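Local coordinates for protein pyridoxal kinase (Entamoeba histolytica, PDB 4S1H) that probably phosphorylates pyridoxal at the expense of ATP to give pyridoxal 5'-phosphate, as a dimeric kinase that binds ADP and magnesium, at residues 25-31 and 225-230; 2-8 and 75-81. All coordinates share one frame; numbering follows the deposited sequence.

Both contacts are largely buried and lie on one layered block, their centres about 11 Å apart. Contact 2 is the pairing of two neighbouring parallel strands inside the mixed sheet, and regular backbone hydrogen bonds carry it. Contact 1 joins the ends of helices 18-28 and 216-229 and relies on side chains: an aromatic pair, a methylene over a ring and aliphatic packing, with one weak lysine bond at its exposed border. The two meet where helix 216-229 rests on the strands of contact 2, through apolar side chains. At the N-terminal end of contact 2, water bridges Asn3 and Asp75.

Contact 1: 25-31 and 225-230; sequences ILDSFQI and LSWIIK
Phe29 meets Ser226 and Trp227 with different parts of its ring. Ser226 CB sits over one face, 3.4 Å from the ring centroid and only 8° off the normal, which defines a CH-pi contact. At the far end of the ring, CE2 and CZ point into the face of Trp227; a centroid separation of 4.9 Å from the Phe29 ring to the six-membered ring of Trp227, with planes at 88°, makes the pair T-shaped. The Phe29 torsion (chi1 -85°) turns CG anti to its carbonyl carbon and carries the ring across to helix 216-229. Ser226 OG touches Leu26 CD2 at 3.5 Å, while its hydrogen bond goes to the backbone oxygen of Tyr222, one turn earlier.

Ile31 and Ile229 approach tip to tip, Ile31 CD1 lying 4.1 Å from Ile229 CD1 and 3.9 Å from the CG2 branch of Ile229. The Lys230 chain bends at chi2, then runs extended past Ile31, and its NZ makes a weak 3.2 Å hydrogen bond to Phe29 O. That carbonyl stands at the end of helix 18-28, where Gln30, with positive phi, forms a Schellman motif.

Arg240 adds a cation-pi contact to Trp227. On the side facing the sheet, Ile31 and Ile229 pack on Val5 of strand 5-9, while Ile229 also touches Phe78 and Leu225 reaches Val80, both of strand 78-81.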
ATOM      1  N   ILE A  25       5.642   4.810   3.761  1.00 14.07           N
ATOM      2  CA  ILE A  25       6.738   5.127   4.672  1.00 14.54           C
ATOM      3  C   ILE A  25       7.593   3.877   4.964  1.00 15.15           C
ATOM      4  O   ILE A  25       8.817   3.909   4.813  1.00 15.58           O
ATOM      5  CB  ILE A  25       6.236   5.818   5.956  1.00 17.02           C
ATOM      6  CG1 ILE A  25       5.576   7.129   5.548  1.00 16.39           C
ATOM      7  CG2 ILE A  25       7.396   6.019   6.917  1.00 15.48           C
ATOM      8  CD1 ILE A  25       4.642   7.725   6.588  1.00 16.74           C
ATOM      9  N   LEU A  26       6.956   2.807   5.403  1.00 14.81           N
ATOM     10  CA  LEU A  26       7.679   1.558   5.721  1.00 13.87           C
ATOM     11  C   LEU A  26       8.354   0.973   4.481  1.00 15.90           C
ATOM     12  O   LEU A  26       9.503   0.511   4.569  1.00 18.71           O
ATOM     13  CB  LEU A  26       6.763   0.543   6.392  1.00 15.86           C
ATOM     14  CG  LEU A  26       6.316   0.897   7.809  1.00 14.53           C
ATOM     15  CD1 LEU A  26       5.142   0.057   8.283  1.00 15.01           C
ATOM     16  CD2 LEU A  26       7.462   0.800   8.809  1.00 19.42           C
ATOM     17  N   ASP A  27       7.697   1.038   3.334  1.00 16.35           N
ATOM     18  CA  ASP A  27       8.379   0.628   2.072  1.00 16.78           C
ATOM     19  C   ASP A  27       9.656   1.482   1.825  1.00 19.68           C
ATOM     20  O   ASP A  27      10.726   0.943   1.503  1.00 18.93           O
ATOM     21  CB  ASP A  27       7.458   0.691   0.813  1.00 16.84           C
ATOM     22  CG  ASP A  27       6.260  -0.320   0.839  1.00 21.52           C
ATOM     23  OD1 ASP A  27       6.192  -1.244   1.692  1.00 21.02           O
ATOM     24  OD2 ASP A  27       5.334  -0.163  -0.018  1.00 21.75           O
ATOM     25  N   SER A  28       9.578   2.801   2.006  1.00 17.99           N
ATOM     26  CA  SER A  28      10.719   3.669   1.756  1.00 17.56           C
ATOM     27  C   SER A  28      11.884   3.429   2.739  1.00 18.50           C
ATOM     28  O   SER A  28      13.032   3.629   2.398  1.00 19.88           O
ATOM     29  CB  SER A  28      10.317   5.157   1.738  1.00 23.63           C
ATOM     30  OG  SER A  28      10.985   5.887   2.753  1.00 49.36           O
ATOM     31  N   PHE A  29      11.562   2.954   3.940  1.00 18.57           N
ATOM     32  CA  PHE A  29      12.582   2.573   4.934  1.00 20.62           C
ATOM     33  C   PHE A  29      13.027   1.118   4.763  1.00 18.38           C
ATOM     34  O   PHE A  29      13.873   0.667   5.503  1.00 20.48           O
ATOM     35  CB  PHE A  29      12.063   2.775   6.388  1.00 21.34           C
ATOM     36  CG  PHE A  29      12.232   4.175   6.950  1.00 19.33           C
ATOM     37  CD1 PHE A  29      11.311   5.166   6.690  1.00 16.86           C
ATOM     38  CD2 PHE A  29      13.307   4.484   7.810  1.00 21.37           C
ATOM     39  CE1 PHE A  29      11.461   6.436   7.209  1.00 17.76           C
ATOM     40  CE2 PHE A  29      13.462   5.761   8.342  1.00 22.28           C
ATOM     41  CZ  PHE A  29      12.534   6.745   8.039  1.00 25.21           C
ATOM     42  N   GLN A  30      12.418   0.393   3.815  1.00 17.47           N
ATOM     43  CA  GLN A  30      12.708  -0.998   3.537  1.00 20.43           C
ATOM     44  C   GLN A  30      12.529  -1.890   4.773  1.00 17.58           C
ATOM     45  O   GLN A  30      13.311  -2.808   5.023  1.00 20.42           O
ATOM     46  CB  GLN A  30      14.082  -1.146   2.903  1.00 22.16           C
ATOM     47  CG  GLN A  30      14.176  -0.402   1.567  1.00 23.27           C
ATOM     48  CD  GLN A  30      15.589  -0.270   1.135  1.00 55.65           C
ATOM     49  OE1 GLN A  30      16.279   0.628   1.586  1.00 33.44           O
ATOM     50  NE2 GLN A  30      16.045  -1.175   0.276  1.00 64.27           N
ATOM     51  N   ILE A  31      11.429  -1.656   5.454  1.00 15.96           N
ATOM     52  CA  ILE A  31      11.008  -2.433   6.631  1.00 15.64           C
ATOM     53  C   ILE A  31       9.869  -3.352   6.144  1.00 16.75           C
ATOM     54  O   ILE A  31       8.785  -2.888   5.772  1.00 15.55           O
ATOM     55  CB  ILE A  31      10.590  -1.518   7.793  1.00 16.08           C
ATOM     56  CG1 ILE A  31      11.780  -0.638   8.283  1.00 18.32           C
ATOM     57  CG2 ILE A  31      10.032  -2.378   8.917  1.00 16.11           C
ATOM     58  CD1 ILE A  31      11.400   0.491   9.221  1.00 19.31           C
ATOM     59  N   LEU A 225       7.831   5.336  14.130  1.00 14.74           N
ATOM     60  CA  LEU A 225       8.053   3.883  14.261  1.00 15.34           C
ATOM     61  C   LEU A 225       9.238   3.401  13.460  1.00 15.40           C
ATOM     62  O   LEU A 225      10.022   2.598  13.951  1.00 16.81           O
ATOM     63  CB  LEU A 225       6.826   3.107  13.788  1.00 17.73           C
ATOM     64  CG  LEU A 225       6.946   1.593  13.921  1.00 22.20           C
ATOM     65  CD1 LEU A 225       6.823   1.174  15.378  1.00 25.75           C
ATOM     66  CD2 LEU A 225       5.917   0.922  13.031  1.00 33.16           C
ATOM     67  N   SER A 226       9.380   3.881  12.213  1.00 13.30           N
ATOM     68  CA  SER A 226      10.518   3.475  11.382  1.00 14.94           C
ATOM     69  C   SER A 226      11.842   3.794  12.102  1.00 14.14           C
ATOM     70  O   SER A 226      12.724   2.966  12.146  1.00 14.78           O
ATOM     71  CB  SER A 226      10.482   4.131  10.012  1.00 15.51           C
ATOM     72  OG  SER A 226       9.309   3.729   9.329  1.00 17.67           O
ATOM     73  N   TRP A 227      11.968   4.991  12.693  1.00 14.26           N
ATOM     74  CA  TRP A 227      13.210   5.338  13.381  1.00 15.37           C
ATOM     75  C   TRP A 227      13.412   4.533  14.680  1.00 15.96           C
ATOM     76  O   TRP A 227      14.515   4.119  14.962  1.00 18.30           O
ATOM     77  CB  TRP A 227      13.285   6.830  13.680  1.00 15.97           C
ATOM     78  CG  TRP A 227      13.566   7.673  12.495  1.00 15.30           C
ATOM     79  CD1 TRP A 227      12.846   8.730  12.080  1.00 14.93           C
ATOM     80  CD2 TRP A 227      14.666   7.537  11.567  1.00 15.72           C
ATOM     81  NE1 TRP A 227      13.415   9.274  10.952  1.00 15.40           N
ATOM     82  CE2 TRP A 227      14.525   8.548  10.611  1.00 16.49           C
ATOM     83  CE3 TRP A 227      15.763   6.657  11.460  1.00 17.73           C
ATOM     84  CZ2 TRP A 227      15.410   8.705   9.532  1.00 17.72           C
ATOM     85  CZ3 TRP A 227      16.637   6.796  10.373  1.00 21.25           C
ATOM     86  CH2 TRP A 227      16.461   7.819   9.429  1.00 21.55           C
ATOM     87  N   ILE A 228      12.334   4.249  15.391  1.00 15.21           N
ATOM     88  CA  ILE A 228      12.418   3.317  16.516  1.00 16.49           C
ATOM     89  C   ILE A 228      12.935   1.948  16.073  1.00 16.74           C
ATOM     90  O   ILE A 228      13.825   1.370  16.703  1.00 18.18           O
ATOM     91  CB  ILE A 228      11.074   3.170  17.221  1.00 17.47           C
ATOM     92  CG1 ILE A 228      10.691   4.472  17.948  1.00 17.48           C
ATOM     93  CG2 ILE A 228      11.114   2.027  18.219  1.00 17.14           C
ATOM     94  CD1 ILE A 228       9.258   4.535  18.381  1.00 17.72           C
ATOM     95  N   ILE A 229      12.365   1.454  14.992  1.00 15.59           N
ATOM     96  CA  ILE A 229      12.824   0.199  14.419  1.00 15.45           C
ATOM     97  C   ILE A 229      14.309   0.224  14.073  1.00 17.57           C
ATOM     98  O   ILE A 229      15.035  -0.770  14.309  1.00 22.88           O
ATOM     99  CB  ILE A 229      11.941  -0.242  13.205  1.00 16.05           C
ATOM    100  CG1 ILE A 229      10.559  -0.643  13.711  1.00 17.60           C
ATOM    101  CG2 ILE A 229      12.591  -1.388  12.430  1.00 17.73           C
ATOM    102  CD1 ILE A 229       9.500  -0.835  12.643  1.00 17.72           C
ATOM    103  N   LYS A 230      14.768   1.321  13.479  1.00 16.37           N
ATOM    104  CA  LYS A 230      16.186   1.483  13.121  1.00 19.40           C
ATOM    105  C   LYS A 230      17.123   1.678  14.340  1.00 22.04           C
ATOM    106  O   LYS A 230      18.342   1.778  14.160  1.00 26.10           O
ATOM    107  CB  LYS A 230      16.359   2.628  12.112  1.00 20.15           C
ATOM    108  CG  LYS A 230      15.657   2.439  10.756  1.00 20.40           C
ATOM    109  CD  LYS A 230      16.241   1.319   9.938  1.00 26.53           C
ATOM    110  CE  LYS A 230      15.400   1.091   8.691  1.00 29.40           C
ATOM    111  NZ  LYS A 230      15.940  -0.051   7.906  1.00 40.75           N
TER

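Contact 2: 2-8 and 75-81; sequences TNKVLTI and DIEFLVT
The Phe78 ring receives Lys4 O at its edge, in the ring plane, with CD2 3.9 Å from that oxygen. Lys4 CG approaches CD2 too, the two side chains running side by side in the same direction. Tyr107 of strand 107-110 also packs on Phe78.

Lys4 O takes two backbone donors: Glu77 N at 2.8 Å, tilted 29° from the carbonyl plane, and more weakly Phe78 N. Beyond it the pattern becomes regular, with Leu6 N bonded to Phe78 O at 3.0 Å, Val80 N to Leu6 O in the carbonyl plane, and Ile8 N to Val80 O. The strand axes diverge by only 9°, so this is parallel pairing, between two central strands of the ribokinase-like sheet. Its order, with 5-9 between 33-41 and 78-81, places strand 107-110 next, which leads to the magnesium ligand Asp111; the side chain of Val80 is about 5 Å from that of Asp111.

Val5, Thr7, Phe78 and Val80 face helix 216-229. Thr7 OG1 hydrogen-bonds to Asn19 OD1 of helix 18-28 and to Tyr222 OH of helix 216-229. On the other face, toward helix 87-100, Leu6 and Leu79 lie alongside each other, Leu6 CD2 3.6 Å from Leu79 CD1; both place CG anti to the backbone N. Ile76 CD1 packs against the backbone of 3-6, 3.4 Å from Asn3 O and 4.1 Å from Leu6 CB. One water accepts from Asp75 N and lies 3.0 Å from Asn3 O.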
ATOM      1  N   THR A   2      11.698 -11.861   6.281  1.00 31.66           N
ATOM      2  CA  THR A   2      10.690 -12.037   7.329  1.00 23.88           C
ATOM      3  C   THR A   2       9.944 -10.728   7.573  1.00 21.78           C
ATOM      4  O   THR A   2      10.536  -9.652   7.536  1.00 26.65           O
ATOM      5  CB  THR A   2      11.339 -12.484   8.636  1.00 26.77           C
ATOM      6  OG1 THR A   2      12.274 -11.500   9.053  1.00 38.07           O
ATOM      7  CG2 THR A   2      12.094 -13.830   8.417  1.00 37.25           C
ATOM      8  N   ASN A   3       8.652 -10.846   7.834  1.00 20.75           N
ATOM      9  CA  ASN A   3       7.843  -9.694   8.190  1.00 18.50           C
ATOM     10  C   ASN A   3       8.197  -9.256   9.598  1.00 17.63           C
ATOM     11  O   ASN A   3       8.113 -10.053  10.515  1.00 20.56           O
ATOM     12  CB  ASN A   3       6.367 -10.067   8.102  1.00 18.20           C
ATOM     13  CG  ASN A   3       5.943 -10.372   6.682  1.00 21.00           C
ATOM     14  OD1 ASN A   3       6.239  -9.596   5.781  1.00 22.86           O
ATOM     15  ND2 ASN A   3       5.255 -11.481   6.480  1.00 23.77           N
ATOM     16  N   LYS A   4       8.600  -7.996   9.737  1.00 15.75           N
ATOM     17  CA  LYS A   4       9.014  -7.444  11.034  1.00 17.31           C
ATOM     18  C   LYS A   4       7.886  -6.659  11.692  1.00 17.23           C
ATOM     19  O   LYS A   4       7.867  -6.538  12.942  1.00 18.60           O
ATOM     20  CB  LYS A   4      10.249  -6.582  10.829  1.00 19.83           C
ATOM     21  CG  LYS A   4      10.835  -6.024  12.122  1.00 35.26           C
ATOM     22  CD  LYS A   4      12.155  -5.300  11.903  1.00 59.37           C
ATOM     23  CE  LYS A   4      13.297  -6.251  11.599  1.00 55.96           C
ATOM     24  NZ  LYS A   4      14.597  -5.535  11.705  1.00 56.49           N
ATOM     25  N   VAL A   5       6.990  -6.073  10.887  1.00 14.50           N
ATOM     26  CA  VAL A   5       5.911  -5.239  11.378  1.00 15.47           C
ATOM     27  C   VAL A   5       4.564  -5.774  10.936  1.00 14.97           C
ATOM     28  O   VAL A   5       4.426  -6.232   9.808  1.00 13.91           O
ATOM     29  CB  VAL A   5       6.032  -3.770  10.859  1.00 15.95           C
ATOM     30  CG1 VAL A   5       4.919  -2.884  11.395  1.00 18.91           C
ATOM     31  CG2 VAL A   5       7.409  -3.207  11.204  1.00 15.21           C
ATOM     32  N   LEU A   6       3.574  -5.670  11.815  1.00 13.95           N
ATOM     33  CA  LEU A   6       2.175  -5.891  11.443  1.00 13.58           C
ATOM     34  C   LEU A   6       1.439  -4.618  11.752  1.00 17.23           C
ATOM     35  O   LEU A   6       1.550  -4.091  12.875  1.00 13.53           O
ATOM     36  CB  LEU A   6       1.581  -7.060  12.211  1.00 16.52           C
ATOM     37  CG  LEU A   6       0.076  -7.227  12.212  1.00 16.42           C
ATOM     38  CD1 LEU A   6      -0.382  -7.602  10.799  1.00 22.94           C
ATOM     39  CD2 LEU A   6      -0.308  -8.291  13.229  1.00 17.86           C
ATOM     40  N   THR A   7       0.740  -4.109  10.749  1.00 13.60           N
ATOM     41  CA  THR A   7       0.018  -2.847  10.906  1.00 17.39           C
ATOM     42  C   THR A   7      -1.406  -2.997  10.402  1.00 19.72           C
ATOM     43  O   THR A   7      -1.669  -3.463   9.273  1.00 15.37           O
ATOM     44  CB  THR A   7       0.757  -1.647  10.265  1.00 20.02           C
ATOM     45  OG1 THR A   7      -0.129  -0.521  10.204  1.00 17.42           O
ATOM     46  CG2 THR A   7       1.239  -1.959   8.899  1.00 21.38           C
ATOM     47  N   ILE A   8      -2.326  -2.620  11.259  1.00 14.58           N
ATOM     48  CA  ILE A   8      -3.751  -2.805  11.068  1.00 13.70           C
ATOM     49  C   ILE A   8      -4.388  -1.440  11.076  1.00 18.14           C
ATOM     50  O   ILE A   8      -4.441  -0.770  12.131  1.00 14.19           O
ATOM     51  CB  ILE A   8      -4.334  -3.698  12.209  1.00 14.84           C
ATOM     52  CG1 ILE A   8      -3.642  -5.065  12.262  1.00 15.71           C
ATOM     53  CG2 ILE A   8      -5.844  -3.807  12.098  1.00 16.86           C
ATOM     54  CD1 ILE A   8      -3.968  -5.908  13.485  1.00 16.63           C
ATOM     55  N   ASP A  75       7.615 -13.821  13.143  1.00 21.51           N
ATOM     56  CA  ASP A  75       8.811 -13.038  13.422  1.00 21.95           C
ATOM     57  C   ASP A  75       8.509 -11.554  13.709  1.00 22.40           C
ATOM     58  O   ASP A  75       9.425 -10.760  13.796  1.00 21.59           O
ATOM     59  CB  ASP A  75       9.762 -13.131  12.217  1.00 29.21           C
ATOM     60  CG  ASP A  75      10.161 -14.573  11.892  1.00 41.16           C
ATOM     61  OD1 ASP A  75      10.665 -15.257  12.806  1.00 38.18           O
ATOM     62  OD2 ASP A  75       9.945 -15.023  10.741  1.00 58.12           O
ATOM     63  N   ILE A  76       7.230 -11.208  13.843  1.00 20.40           N
ATOM     64  CA  ILE A  76       6.792  -9.841  14.101  1.00 17.42           C
ATOM     65  C   ILE A  76       7.481  -9.322  15.362  1.00 18.05           C
ATOM     66  O   ILE A  76       7.509 -10.022  16.340  1.00 19.36           O
ATOM     67  CB  ILE A  76       5.245  -9.806  14.278  1.00 18.60           C
ATOM     68  CG1 ILE A  76       4.538 -10.089  12.949  1.00 19.34           C
ATOM     69  CG2 ILE A  76       4.742  -8.486  14.837  1.00 18.66           C
ATOM     70  CD1 ILE A  76       5.026  -9.260  11.793  1.00 26.47           C
ATOM     71  N   GLU A  77       8.118  -8.168  15.261  1.00 17.01           N
ATOM     72  CA  GLU A  77       8.704  -7.469  16.447  1.00 17.02           C
ATOM     73  C   GLU A  77       7.977  -6.182  16.813  1.00 18.02           C
ATOM     74  O   GLU A  77       8.219  -5.618  17.896  1.00 16.73           O
ATOM     75  CB  GLU A  77      10.180  -7.173  16.196  1.00 20.11           C
ATOM     76  CG  GLU A  77      11.031  -8.421  15.978  1.00 24.46           C
ATOM     77  CD  GLU A  77      12.461  -8.102  15.569  1.00 33.90           C
ATOM     78  OE1 GLU A  77      13.047  -7.132  16.100  1.00 42.92           O
ATOM     79  OE2 GLU A  77      13.013  -8.832  14.721  1.00 46.02           O
ATOM     80  N   PHE A  78       7.120  -5.707  15.910  1.00 17.19           N
ATOM     81  CA  PHE A  78       6.467  -4.409  16.017  1.00 15.87           C
ATOM     82  C   PHE A  78       5.049  -4.523  15.523  1.00 16.87           C
ATOM     83  O   PHE A  78       4.783  -5.159  14.487  1.00 15.50           O
ATOM     84  CB  PHE A  78       7.220  -3.341  15.214  1.00 14.84           C
ATOM     85  CG  PHE A  78       8.619  -3.131  15.688  1.00 15.92           C
ATOM     86  CD1 PHE A  78       8.878  -2.203  16.719  1.00 18.16           C
ATOM     87  CD2 PHE A  78       9.657  -3.871  15.183  1.00 17.17           C
ATOM     88  CE1 PHE A  78      10.170  -2.018  17.198  1.00 19.56           C
ATOM     89  CE2 PHE A  78      10.947  -3.721  15.654  1.00 22.00           C
ATOM     90  CZ  PHE A  78      11.201  -2.776  16.644  1.00 18.94           C
ATOM     91  N   LEU A  79       4.141  -3.885  16.265  1.00 15.97           N
ATOM     92  CA  LEU A  79       2.749  -3.860  15.938  1.00 14.98           C
ATOM     93  C   LEU A  79       2.278  -2.442  15.923  1.00 18.82           C
ATOM     94  O   LEU A  79       2.682  -1.673  16.797  1.00 14.76           O
ATOM     95  CB  LEU A  79       1.998  -4.647  16.977  1.00 16.41           C
ATOM     96  CG  LEU A  79       0.503  -4.783  16.807  1.00 32.75           C
ATOM     97  CD1 LEU A  79       0.162  -5.608  15.584  1.00 37.59           C
ATOM     98  CD2 LEU A  79      -0.030  -5.456  18.043  1.00 42.22           C
ATOM     99  N   VAL A  80       1.447  -2.094  14.942  1.00 14.37           N
ATOM    100  CA  VAL A  80       0.788  -0.775  14.884  1.00 13.58           C
ATOM    101  C   VAL A  80      -0.672  -0.968  14.634  1.00 15.73           C
ATOM    102  O   VAL A  80      -1.047  -1.804  13.779  1.00 15.12           O
ATOM    103  CB  VAL A  80       1.335   0.138  13.776  1.00 15.13           C
ATOM    104  CG1 VAL A  80       0.593   1.466  13.724  1.00 16.77           C
ATOM    105  CG2 VAL A  80       2.809   0.359  13.960  1.00 21.17           C
ATOM    106  N   THR A  81      -1.500  -0.231  15.346  1.00 15.34           N
ATOM    107  CA  THR A  81      -2.901  -0.146  15.031  1.00 14.28           C
ATOM    108  C   THR A  81      -3.267   1.285  14.790  1.00 14.62           C
ATOM    109  O   THR A  81      -2.695   2.218  15.425  1.00 15.90           O
ATOM    110  CB  THR A  81      -3.796  -0.831  16.086  1.00 15.18           C
ATOM    111  OG1 THR A  81      -3.689  -0.101  17.308  1.00 16.23           O
ATOM    112  CG2 THR A  81      -3.418  -2.293  16.320  1.00 17.98           C
TER
HETATM  113  O   HOH W   1       6.623 -12.589  10.820  1.00 22.86           O
HETATM  114  O   HOH W   2       7.884 -13.512   8.510  1.00 29.70           O